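Local structure of molybdate-binding protein MolA (Haemophilus influenzae, 3PSH) at residues I4-P15 and P108-V119; R20-T28 and P69-L80. The protein binds molybdate and tungstate, but not sulfate or phosphate, in the periplasm and serves the MolBCA ABC transporter in low-affinity molybdate import. One frame throughout, in Å; residues are numbered along the deposited sequence.

Contact 1. Residues I4-P15 and P108-V119; sequences ITDQLDRKVTIP and PVVAISLRTGEV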
loop_
_atom_site.group_PDB
_atom_site.type_symbol
_atom_site.label_atom_id
_atom_site.label_comp_id
_atom_site.label_asym_id
_atom_site.label_seq_id
_atom_site.Cartn_x
_atom_site.Cartn_y
_atom_site.Cartn_z
ATOM N N ILE A 4 -11.069 -3.140 21.201
ATOM C CA ILE A 4 -9.770 -2.866 20.557
ATOM C C ILE A 4 -9.555 -1.384 20.459
ATOM O O ILE A 4 -10.470 -0.652 20.645
ATOM C CB ILE A 4 -9.624 -3.580 19.151
ATOM C CG1 ILE A 4 -10.675 -3.042 18.127
ATOM C CG2 ILE A 4 -9.636 -5.103 19.319
ATOM C CD1 ILE A 4 -10.295 -1.723 17.367
ATOM N N THR A 5 -8.302 -0.965 20.176
ATOM C CA THR A 5 -8.006 0.435 19.853
ATOM C C THR A 5 -7.572 0.461 18.389
ATOM O O THR A 5 -6.673 -0.246 17.955
ATOM C CB THR A 5 -6.921 1.049 20.723
ATOM O OG1 THR A 5 -7.337 0.898 22.097
ATOM C CG2 THR A 5 -6.697 2.505 20.429
ATOM N N ASP A 6 -8.315 1.216 17.650
ATOM C CA ASP A 6 -8.019 1.309 16.169
ATOM C C ASP A 6 -6.968 2.432 15.926
ATOM O O ASP A 6 -6.526 3.136 16.843
ATOM C CB ASP A 6 -9.325 1.486 15.363
ATOM C CG ASP A 6 -9.846 2.912 15.310
ATOM O OD1 ASP A 6 -9.222 3.899 15.845
ATOM O OD2 ASP A 6 -10.914 3.083 14.675
ATOM N N GLN A 7 -6.655 2.603 14.641
ATOM C CA GLN A 7 -5.562 3.509 14.266
ATOM C C GLN A 7 -5.960 5.027 14.210
ATOM O O GLN A 7 -5.178 5.948 13.769
ATOM C CB GLN A 7 -4.866 2.940 13.027
ATOM C CG GLN A 7 -4.181 1.628 13.367
ATOM C CD GLN A 7 -3.182 1.212 12.276
ATOM O OE1 GLN A 7 -3.581 1.023 11.163
ATOM N NE2 GLN A 7 -1.982 0.840 12.658
ATOM N N LEU A 8 -7.205 5.338 14.615
ATOM C CA LEU A 8 -7.573 6.693 14.925
ATOM C C LEU A 8 -7.629 6.828 16.484
ATOM O O LEU A 8 -8.231 7.855 17.028
ATOM C CB LEU A 8 -8.907 7.002 14.208
ATOM C CG LEU A 8 -9.002 7.170 12.657
ATOM C CD1 LEU A 8 -10.371 7.564 12.259
ATOM C CD2 LEU A 8 -8.025 8.212 12.258
ATOM N N ASP A 9 -7.079 5.821 17.193
ATOM C CA ASP A 9 -7.080 5.804 18.713
ATOM C C ASP A 9 -8.527 5.779 19.300
ATOM O O ASP A 9 -8.800 6.218 20.447
ATOM C CB ASP A 9 -6.281 7.003 19.231
ATOM C CG ASP A 9 -4.723 6.910 18.885
ATOM O OD1 ASP A 9 -4.196 5.844 18.505
ATOM O OD2 ASP A 9 -4.098 7.996 19.018
ATOM N N ARG A 10 -9.412 5.208 18.486
ATOM C CA ARG A 10 -10.787 4.966 18.930
ATOM C C ARG A 10 -10.885 3.637 19.622
ATOM O O ARG A 10 -10.395 2.610 19.117
ATOM C CB ARG A 10 -11.723 4.986 17.737
ATOM C CG ARG A 10 -11.735 6.355 17.050
ATOM C CD ARG A 10 -12.376 6.237 15.641
ATOM N NE ARG A 10 -13.834 5.949 15.732
ATOM C CZ ARG A 10 -14.399 4.763 15.451
ATOM N NH1 ARG A 10 -13.675 3.696 15.149
ATOM N NH2 ARG A 10 -15.741 4.684 15.581
ATOM N N LYS A 11 -11.532 3.626 20.800
ATOM C CA LYS A 11 -11.814 2.334 21.468
ATOM C C LYS A 11 -13.112 1.809 20.805
ATOM O O LYS A 11 -14.183 2.551 20.805
ATOM C CB LYS A 11 -12.148 2.505 22.937
ATOM C CG LYS A 11 -10.985 3.148 23.692
ATOM C CD LYS A 11 -9.716 2.241 23.775
ATOM C CE LYS A 11 -8.574 3.011 24.514
ATOM N NZ LYS A 11 -7.207 2.407 24.326
ATOM N N VAL A 12 -13.054 0.559 20.344
ATOM C CA VAL A 12 -14.156 -0.056 19.602
ATOM C C VAL A 12 -14.482 -1.425 20.205
ATOM O O VAL A 12 -13.632 -2.350 20.363
ATOM C CB VAL A 12 -13.821 -0.309 18.064
ATOM C CG1 VAL A 12 -15.018 -0.821 17.271
ATOM C CG2 VAL A 12 -13.304 0.931 17.427
ATOM N N THR A 13 -15.766 -1.548 20.452
ATOM C CA THR A 13 -16.258 -2.883 20.948
ATOM C C THR A 13 -16.760 -3.723 19.827
ATOM O O THR A 13 -17.604 -3.239 19.019
ATOM C CB THR A 13 -17.377 -2.699 22.022
ATOM O OG1 THR A 13 -16.862 -1.877 23.078
ATOM C CG2 THR A 13 -17.728 -4.027 22.615
ATOM N N ILE A 14 -16.231 -4.937 19.723
ATOM C CA ILE A 14 -16.641 -5.806 18.570
ATOM C C ILE A 14 -17.068 -7.158 19.110
ATOM O O ILE A 14 -16.661 -7.524 20.217
ATOM C CB ILE A 14 -15.510 -5.991 17.545
ATOM C CG1 ILE A 14 -14.275 -6.634 18.237
ATOM C CG2 ILE A 14 -15.086 -4.563 16.976
ATOM C CD1 ILE A 14 -13.111 -6.900 17.228
ATOM N N PRO A 15 -17.783 -7.928 18.307
ATOM C CA PRO A 15 -18.107 -9.292 18.730
ATOM C C PRO A 15 -16.852 -10.151 18.950
ATOM O O PRO A 15 -15.748 -9.880 18.438
ATOM C CB PRO A 15 -18.841 -9.848 17.511
ATOM C CG PRO A 15 -19.457 -8.673 16.873
ATOM C CD PRO A 15 -18.408 -7.600 17.010
ATOM N N PRO A 108 -19.992 -1.629 14.492
ATOM C CA PRO A 108 -18.631 -1.191 14.950
ATOM C C PRO A 108 -17.799 -0.822 13.679
ATOM O O PRO A 108 -17.896 -1.467 12.638
ATOM C CB PRO A 108 -18.034 -2.472 15.640
ATOM C CG PRO A 108 -19.263 -3.341 15.849
ATOM C CD PRO A 108 -20.245 -3.043 14.802
ATOM N N VAL A 109 -16.951 0.187 13.847
ATOM C CA VAL A 109 -16.073 0.651 12.778
ATOM C C VAL A 109 -14.603 0.611 13.272
ATOM O O VAL A 109 -14.316 1.058 14.394
ATOM C CB VAL A 109 -16.376 2.168 12.533
ATOM C CG1 VAL A 109 -15.232 2.854 11.592
ATOM C CG2 VAL A 109 -17.713 2.350 11.845
ATOM N N VAL A 110 -13.717 0.101 12.419
ATOM C CA VAL A 110 -12.326 -0.011 12.789
ATOM C C VAL A 110 -11.535 0.667 11.663
ATOM O O VAL A 110 -11.620 0.250 10.498
ATOM C CB VAL A 110 -11.861 -1.464 12.815
ATOM C CG1 VAL A 110 -10.288 -1.595 13.120
ATOM C CG2 VAL A 110 -12.605 -2.194 13.912
ATOM N N ALA A 111 -10.920 1.794 12.049
ATOM C CA ALA A 111 -10.147 2.691 11.080
ATOM C C ALA A 111 -8.707 2.204 10.996
ATOM O O ALA A 111 -8.057 1.855 12.084
ATOM C CB ALA A 111 -10.221 4.146 11.584
ATOM N N ILE A 112 -8.228 2.046 9.769
ATOM C CA ILE A 112 -6.872 1.533 9.591
ATOM C C ILE A 112 -6.057 2.583 8.802
ATOM O O ILE A 112 -6.467 3.059 7.768
ATOM C CB ILE A 112 -6.904 0.231 8.802
ATOM C CG1 ILE A 112 -7.566 -0.911 9.619
ATOM C CG2 ILE A 112 -5.403 -0.208 8.366
ATOM C CD1 ILE A 112 -6.847 -1.426 10.924
ATOM N N SER A 113 -4.880 2.894 9.361
ATOM C CA SER A 113 -4.010 3.845 8.685
ATOM C C SER A 113 -2.702 3.157 8.290
ATOM O O SER A 113 -1.983 3.759 7.485
ATOM C CB SER A 113 -3.565 4.963 9.628
ATOM O OG SER A 113 -2.857 4.423 10.712
ATOM N N LEU A 114 -2.328 2.006 8.923
ATOM C CA LEU A 114 -0.971 1.436 8.725
ATOM C C LEU A 114 0.149 2.470 9.049
ATOM O O LEU A 114 1.320 2.384 8.530
ATOM C CB LEU A 114 -0.804 0.872 7.298
ATOM C CG LEU A 114 -1.909 -0.145 6.968
ATOM C CD1 LEU A 114 -1.602 -0.687 5.525
ATOM C CD2 LEU A 114 -1.988 -1.282 7.958
ATOM N N ARG A 115 -0.157 3.405 9.914
ATOM C CA ARG A 115 0.804 4.395 10.389
ATOM C C ARG A 115 0.582 4.729 11.882
ATOM O O ARG A 115 -0.562 4.846 12.401
ATOM C CB ARG A 115 0.761 5.643 9.463
ATOM C CG ARG A 115 -0.128 6.797 9.756
ATOM C CD ARG A 115 0.328 8.028 8.964
ATOM N NE ARG A 115 -0.702 9.037 9.055
ATOM C CZ ARG A 115 -1.599 9.254 8.133
ATOM N NH1 ARG A 115 -1.676 8.538 6.995
ATOM N NH2 ARG A 115 -2.477 10.159 8.361
ATOM N N THR A 116 1.659 4.935 12.599
ATOM C CA THR A 116 1.518 5.563 13.938
ATOM C C THR A 116 1.716 7.063 13.679
ATOM O O THR A 116 0.872 7.726 13.062
ATOM C CB THR A 116 2.461 4.881 14.996
ATOM O OG1 THR A 116 3.798 4.905 14.503
ATOM C CG2 THR A 116 2.069 3.454 15.273
ATOM N N GLY A 117 2.809 7.618 14.122
ATOM C CA GLY A 117 3.066 9.019 13.915
ATOM C C GLY A 117 2.269 9.911 14.855
ATOM O O GLY A 117 1.540 9.438 15.746
ATOM N N GLU A 118 2.410 11.205 14.597
ATOM C CA GLU A 118 1.730 12.273 15.339
ATOM C C GLU A 118 0.181 11.980 15.406
ATOM O O GLU A 118 -0.501 11.802 14.370
ATOM C CB GLU A 118 2.008 13.600 14.563
ATOM C CG GLU A 118 3.400 14.331 14.755
ATOM C CD GLU A 118 4.626 13.601 14.251
ATOM O OE1 GLU A 118 4.556 12.833 13.263
ATOM O OE2 GLU A 118 5.706 13.854 14.863
ATOM N N VAL A 119 -0.361 11.939 16.618
ATOM C CA VAL A 119 -1.819 11.866 16.823
ATOM C C VAL A 119 -2.718 12.826 16.086
ATOM O O VAL A 119 -3.789 12.407 15.600
ATOM C CB VAL A 119 -2.196 11.995 18.309
ATOM C CG1 VAL A 119 -2.597 10.664 18.897
ATOM C CG2 VAL A 119 -1.070 12.740 19.145
HETATM O O HOH W 1 -17.222 2.122 16.240
#
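The N-terminal β-hairpin, strands 2-5 and 11-14 joined by a type I turn from D6 to D9, lies against strand 109-112, where D6 and R10 meet the backbone of V109 and A111. Each carboxylate oxygen of D6 takes two bonds. OD1 receives the backbone N of L8, in an Asx turn, and that of R10 from the opposite face. OD2 accepts A111 N at 2.9 Å, while R10 NH1 reaches it from the other face in a salt bridge. The short acid suits this place because, with CG between its backbone N and carbonyl carbon (chi1 82°), it serves turn and strand together. R10, bent at chi3, also gives NH1 to V109 O (2.8 Å), which lies in the guanidinium plane. Within the turn, Q7 N donates to A111 O (3.0 Å); OE1 accepts S113 N and L114 N from one face of its amide, and NE2 donates to G139 O and Q142 OE1 of helix 132-151. L8 CG presses on A111 CB at 3.4 Å, tighter than usual carbon contact, where only a methyl projects, and V12 CG1 packs on P108 CB at 3.8 Å. An Asx turn at a hairpin bend thus docks on an outermost strand of a parallel sheet.

Contact 2. Residues R20-T28 and P69-L80; sequences RAVVLQHQT and PGDLNSVNIESL. With MOO (molybdate ion), chain B.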
loop_
_atom_site.group_PDB
_atom_site.type_symbol
_atom_site.label_atom_id
_atom_site.label_comp_id
_atom_site.label_asym_id
_atom_site.label_seq_id
_atom_site.Cartn_x
_atom_site.Cartn_y
_atom_site.Cartn_z
ATOM N N ARG A 20 -18.727 -11.572 9.205
ATOM C CA ARG A 20 -19.432 -10.698 8.234
ATOM C C ARG A 20 -18.852 -9.275 8.153
ATOM O O ARG A 20 -19.557 -8.282 8.226
ATOM C CB ARG A 20 -20.943 -10.647 8.551
ATOM C CG ARG A 20 -21.525 -12.042 8.398
ATOM C CD ARG A 20 -23.051 -12.048 8.649
ATOM N NE ARG A 20 -23.556 -11.549 7.376
ATOM C CZ ARG A 20 -23.655 -12.221 6.234
ATOM N NH1 ARG A 20 -23.481 -13.579 6.180
ATOM N NH2 ARG A 20 -24.018 -11.540 5.112
ATOM N N ALA A 21 -17.528 -9.212 7.908
ATOM C CA ALA A 21 -16.881 -7.912 7.966
ATOM C C ALA A 21 -17.116 -7.240 6.605
ATOM O O ALA A 21 -17.141 -7.954 5.548
ATOM C CB ALA A 21 -15.358 -8.146 8.132
ATOM N N VAL A 22 -17.157 -5.911 6.638
ATOM C CA VAL A 22 -17.198 -5.212 5.315
ATOM C C VAL A 22 -15.895 -4.417 5.285
ATOM O O VAL A 22 -15.568 -3.763 6.250
ATOM C CB VAL A 22 -18.481 -4.352 5.225
ATOM C CG1 VAL A 22 -18.360 -3.372 4.022
ATOM C CG2 VAL A 22 -19.627 -5.356 4.933
ATOM N N VAL A 23 -15.133 -4.529 4.191
ATOM C CA VAL A 23 -13.798 -3.937 4.208
ATOM C C VAL A 23 -13.712 -2.808 3.174
ATOM O O VAL A 23 -13.642 -3.083 1.978
ATOM C CB VAL A 23 -12.665 -5.022 3.922
ATOM C CG1 VAL A 23 -11.333 -4.265 3.940
ATOM C CG2 VAL A 23 -12.730 -6.084 5.040
ATOM N N LEU A 24 -13.826 -1.563 3.670
ATOM C CA LEU A 24 -13.920 -0.377 2.766
ATOM C C LEU A 24 -12.586 0.322 2.482
ATOM O O LEU A 24 -12.499 1.560 2.426
ATOM C CB LEU A 24 -15.026 0.619 3.263
ATOM C CG LEU A 24 -16.493 -0.015 3.414
ATOM C CD1 LEU A 24 -17.420 1.112 3.848
ATOM C CD2 LEU A 24 -16.954 -0.752 2.117
ATOM N N GLN A 25 -11.528 -0.468 2.443
ATOM C CA GLN A 25 -10.159 0.048 2.238
ATOM C C GLN A 25 -9.409 -1.096 1.563
ATOM O O GLN A 25 -9.426 -2.239 2.091
ATOM C CB GLN A 25 -9.535 0.390 3.598
ATOM C CG GLN A 25 -8.207 1.235 3.388
ATOM C CD GLN A 25 -7.185 1.055 4.451
ATOM O OE1 GLN A 25 -6.729 2.080 5.047
ATOM N NE2 GLN A 25 -6.842 -0.179 4.780
ATOM N N HIS A 26 -8.738 -0.888 0.386
ATOM C CA HIS A 26 -7.976 -1.882 -0.326
ATOM C C HIS A 26 -6.732 -2.391 0.412
ATOM O O HIS A 26 -6.383 -3.544 0.329
ATOM C CB HIS A 26 -7.559 -1.381 -1.737
ATOM C CG HIS A 26 -6.901 -0.024 -1.739
ATOM N ND1 HIS A 26 -7.549 1.121 -1.329
ATOM C CD2 HIS A 26 -5.678 0.385 -2.179
ATOM C CE1 HIS A 26 -6.761 2.178 -1.486
ATOM N NE2 HIS A 26 -5.592 1.736 -1.922
ATOM N N GLN A 27 -6.142 -1.508 1.217
ATOM C CA GLN A 27 -4.922 -1.916 1.946
ATOM C C GLN A 27 -5.273 -2.980 2.967
ATOM O O GLN A 27 -4.626 -4.044 3.071
ATOM C CB GLN A 27 -4.215 -0.774 2.650
ATOM C CG GLN A 27 -3.719 0.171 1.492
ATOM C CD GLN A 27 -4.592 1.347 1.280
ATOM O OE1 GLN A 27 -5.794 1.354 1.555
ATOM N NE2 GLN A 27 -3.955 2.419 0.728
ATOM N N THR A 28 -6.315 -2.678 3.747
ATOM C CA THR A 28 -6.730 -3.709 4.718
ATOM C C THR A 28 -7.231 -4.985 3.957
ATOM O O THR A 28 -6.963 -6.089 4.414
ATOM C CB THR A 28 -7.892 -3.194 5.531
ATOM O OG1 THR A 28 -7.441 -2.181 6.444
ATOM C CG2 THR A 28 -8.564 -4.331 6.297
ATOM N N PRO A 69 -20.879 -2.240 -0.693
ATOM C CA PRO A 69 -21.831 -1.301 -0.109
ATOM C C PRO A 69 -21.263 0.062 0.221
ATOM O O PRO A 69 -21.863 0.801 0.974
ATOM C CB PRO A 69 -22.267 -2.029 1.177
ATOM C CG PRO A 69 -20.989 -2.660 1.687
ATOM C CD PRO A 69 -20.434 -3.224 0.338
ATOM N N GLY A 70 -20.038 0.347 -0.257
ATOM C CA GLY A 70 -19.434 1.666 -0.017
ATOM C C GLY A 70 -18.077 1.690 -0.742
ATOM O O GLY A 70 -17.862 0.800 -1.454
ATOM N N ASP A 71 -17.342 2.772 -0.529
ATOM C CA ASP A 71 -15.941 2.851 -1.052
ATOM C C ASP A 71 -15.088 3.574 -0.047
ATOM O O ASP A 71 -15.341 3.526 1.184
ATOM C CB ASP A 71 -16.015 3.466 -2.500
ATOM C CG ASP A 71 -16.468 4.912 -2.562
ATOM O OD1 ASP A 71 -16.643 5.569 -1.588
ATOM O OD2 ASP A 71 -16.717 5.434 -3.673
ATOM N N LEU A 72 -13.960 4.180 -0.514
ATOM C CA LEU A 72 -13.125 4.773 0.522
ATOM C C LEU A 72 -13.663 5.938 1.379
ATOM O O LEU A 72 -13.275 6.113 2.597
ATOM C CB LEU A 72 -11.797 5.290 -0.104
ATOM C CG LEU A 72 -10.874 4.212 -0.648
ATOM C CD1 LEU A 72 -9.912 4.828 -1.655
ATOM C CD2 LEU A 72 -10.142 3.529 0.458
ATOM N N ASN A 73 -14.520 6.742 0.735
ATOM C CA ASN A 73 -14.978 7.949 1.430
ATOM C C ASN A 73 -16.508 8.168 1.399
ATOM O O ASN A 73 -17.024 9.209 1.663
ATOM C CB ASN A 73 -14.202 9.177 0.885
ATOM C CG ASN A 73 -14.523 9.430 -0.563
ATOM O OD1 ASN A 73 -15.364 8.745 -1.193
ATOM N ND2 ASN A 73 -13.734 10.337 -1.149
ATOM N N SER A 74 -17.225 7.105 1.173
ATOM C CA SER A 74 -18.734 7.127 1.105
ATOM C C SER A 74 -19.272 5.728 1.508
ATOM O O SER A 74 -18.607 4.662 1.308
ATOM C CB SER A 74 -19.266 7.547 -0.286
ATOM O OG SER A 74 -19.041 6.520 -1.290
ATOM N N VAL A 75 -20.507 5.699 2.062
ATOM C CA VAL A 75 -21.088 4.413 2.385
ATOM C C VAL A 75 -22.564 4.477 2.006
ATOM O O VAL A 75 -23.098 5.622 1.925
ATOM C CB VAL A 75 -20.883 4.109 3.868
ATOM C CG1 VAL A 75 -21.607 5.205 4.798
ATOM C CG2 VAL A 75 -21.370 2.591 4.205
ATOM N N ASN A 76 -23.123 3.299 1.665
ATOM C CA ASN A 76 -24.568 3.181 1.265
ATOM C C ASN A 76 -25.161 2.340 2.420
ATOM O O ASN A 76 -25.080 1.091 2.387
ATOM C CB ASN A 76 -24.712 2.514 -0.126
ATOM C CG ASN A 76 -26.176 2.275 -0.507
ATOM O OD1 ASN A 76 -27.035 2.300 0.351
ATOM N ND2 ASN A 76 -26.458 2.193 -1.836
ATOM N N ILE A 77 -25.717 3.031 3.415
ATOM C CA ILE A 77 -26.148 2.356 4.685
ATOM C C ILE A 77 -27.258 1.349 4.330
ATOM O O ILE A 77 -27.213 0.199 4.797
ATOM C CB ILE A 77 -26.660 3.341 5.716
ATOM C CG1 ILE A 77 -25.534 4.262 6.294
ATOM C CG2 ILE A 77 -27.315 2.685 6.951
ATOM C CD1 ILE A 77 -24.388 3.527 7.095
ATOM N N GLU A 78 -28.220 1.741 3.472
ATOM C CA GLU A 78 -29.251 0.696 3.148
ATOM C C GLU A 78 -28.703 -0.557 2.490
ATOM O O GLU A 78 -29.229 -1.633 2.794
ATOM C CB GLU A 78 -30.440 1.202 2.303
ATOM C CG GLU A 78 -31.090 2.476 2.849
ATOM C CD GLU A 78 -32.182 2.166 3.820
ATOM O OE1 GLU A 78 -32.387 0.976 4.127
ATOM O OE2 GLU A 78 -32.786 3.117 4.423
ATOM N N SER A 79 -27.683 -0.496 1.608
ATOM C CA SER A 79 -27.089 -1.668 1.075
ATOM C C SER A 79 -26.280 -2.382 2.182
ATOM O O SER A 79 -26.270 -3.632 2.214
ATOM C CB SER A 79 -26.100 -1.345 -0.086
ATOM O OG SER A 79 -26.881 -1.064 -1.263
ATOM N N LEU A 80 -25.616 -1.600 3.020
ATOM C CA LEU A 80 -24.710 -2.174 4.039
ATOM C C LEU A 80 -25.538 -3.010 5.065
ATOM O O LEU A 80 -25.202 -4.193 5.358
ATOM C CB LEU A 80 -24.008 -1.032 4.752
ATOM C CG LEU A 80 -23.069 -1.426 5.890
ATOM C CD1 LEU A 80 -21.892 -2.314 5.360
ATOM C CD2 LEU A 80 -22.507 -0.240 6.622
HETATM MO MO MOO B . -2.404 4.164 -1.868
HETATM O O1 MOO B . -1.229 4.764 -2.927
HETATM O O2 MOO B . -3.300 5.438 -1.132
HETATM O O3 MOO B . -1.653 3.278 -0.624
HETATM O O4 MOO B . -3.300 3.019 -2.746
HETATM O O HOH W 2 -13.041 3.773 4.121
#
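Apolar packing joins V22 and L24 to the loop before helix 77-82 and to L80 within that helix. V22 CG1 and P69 CG meet tip to tip at 3.6 Å, and V22 CG2 lies 3.8 Å from L80 CD1; both methyls of the branched valine bear on this leucine carbon. L24 sets CB against D71 O and CD2 against the backbone of G70, which has no side chain to crowd the neighbouring CD1, while CD1 reaches V75 CG2 at 4.2 Å. L72 CD2 touches L24 O and lies at the edge of the H26 ring, 4.0 Å from ND1, a buried nitrogen without a polar partner. Polar linkage between the segments runs through one water, which donates to L24 O and L72 O. Molybdate is held by hydrogen bonds: H26 NE2 gives a nearly straight one to O4 (2.8 Å, 162°), in the ring plane, and Q27 NE2 a more bent one to O3 (2.8 Å, 139°). Q27, bent at chi2 (100°), sets OE1 above one face of the imidazole, toward its rim. Strand 21-24 runs between strands 41-44 and 87-91 and passes into helix 26-34, while M98 of helix 96-103 touches both L24 and V75.

How the contacts relate
Contact 2 is nested along the chain inside the loop closed by contact 1, and each has one segment that contributes a strand to the sheet ordered 41-44, 21-24, 87-91, 109-112. Their centres lie 16 Å apart, yet they touch where strand 109-112 ends beside the start of helix 26-34: I112 CB is 3.4 Å from T28 OG1, and L114 CD1 packs 3.9 Å from Q27 CB. Contact 2 supplies two of the residues that hydrogen-bond molybdate, H26 and Q27; Y196, R243, G279 and Y280 supply further hydrogen bonds to the ion. Contact 1 stands one layer back. The side chain of L114, whose backbone N is held by Q7, is about 7 Å from molybdate and about 4 Å from that of Y280, between nearest atoms.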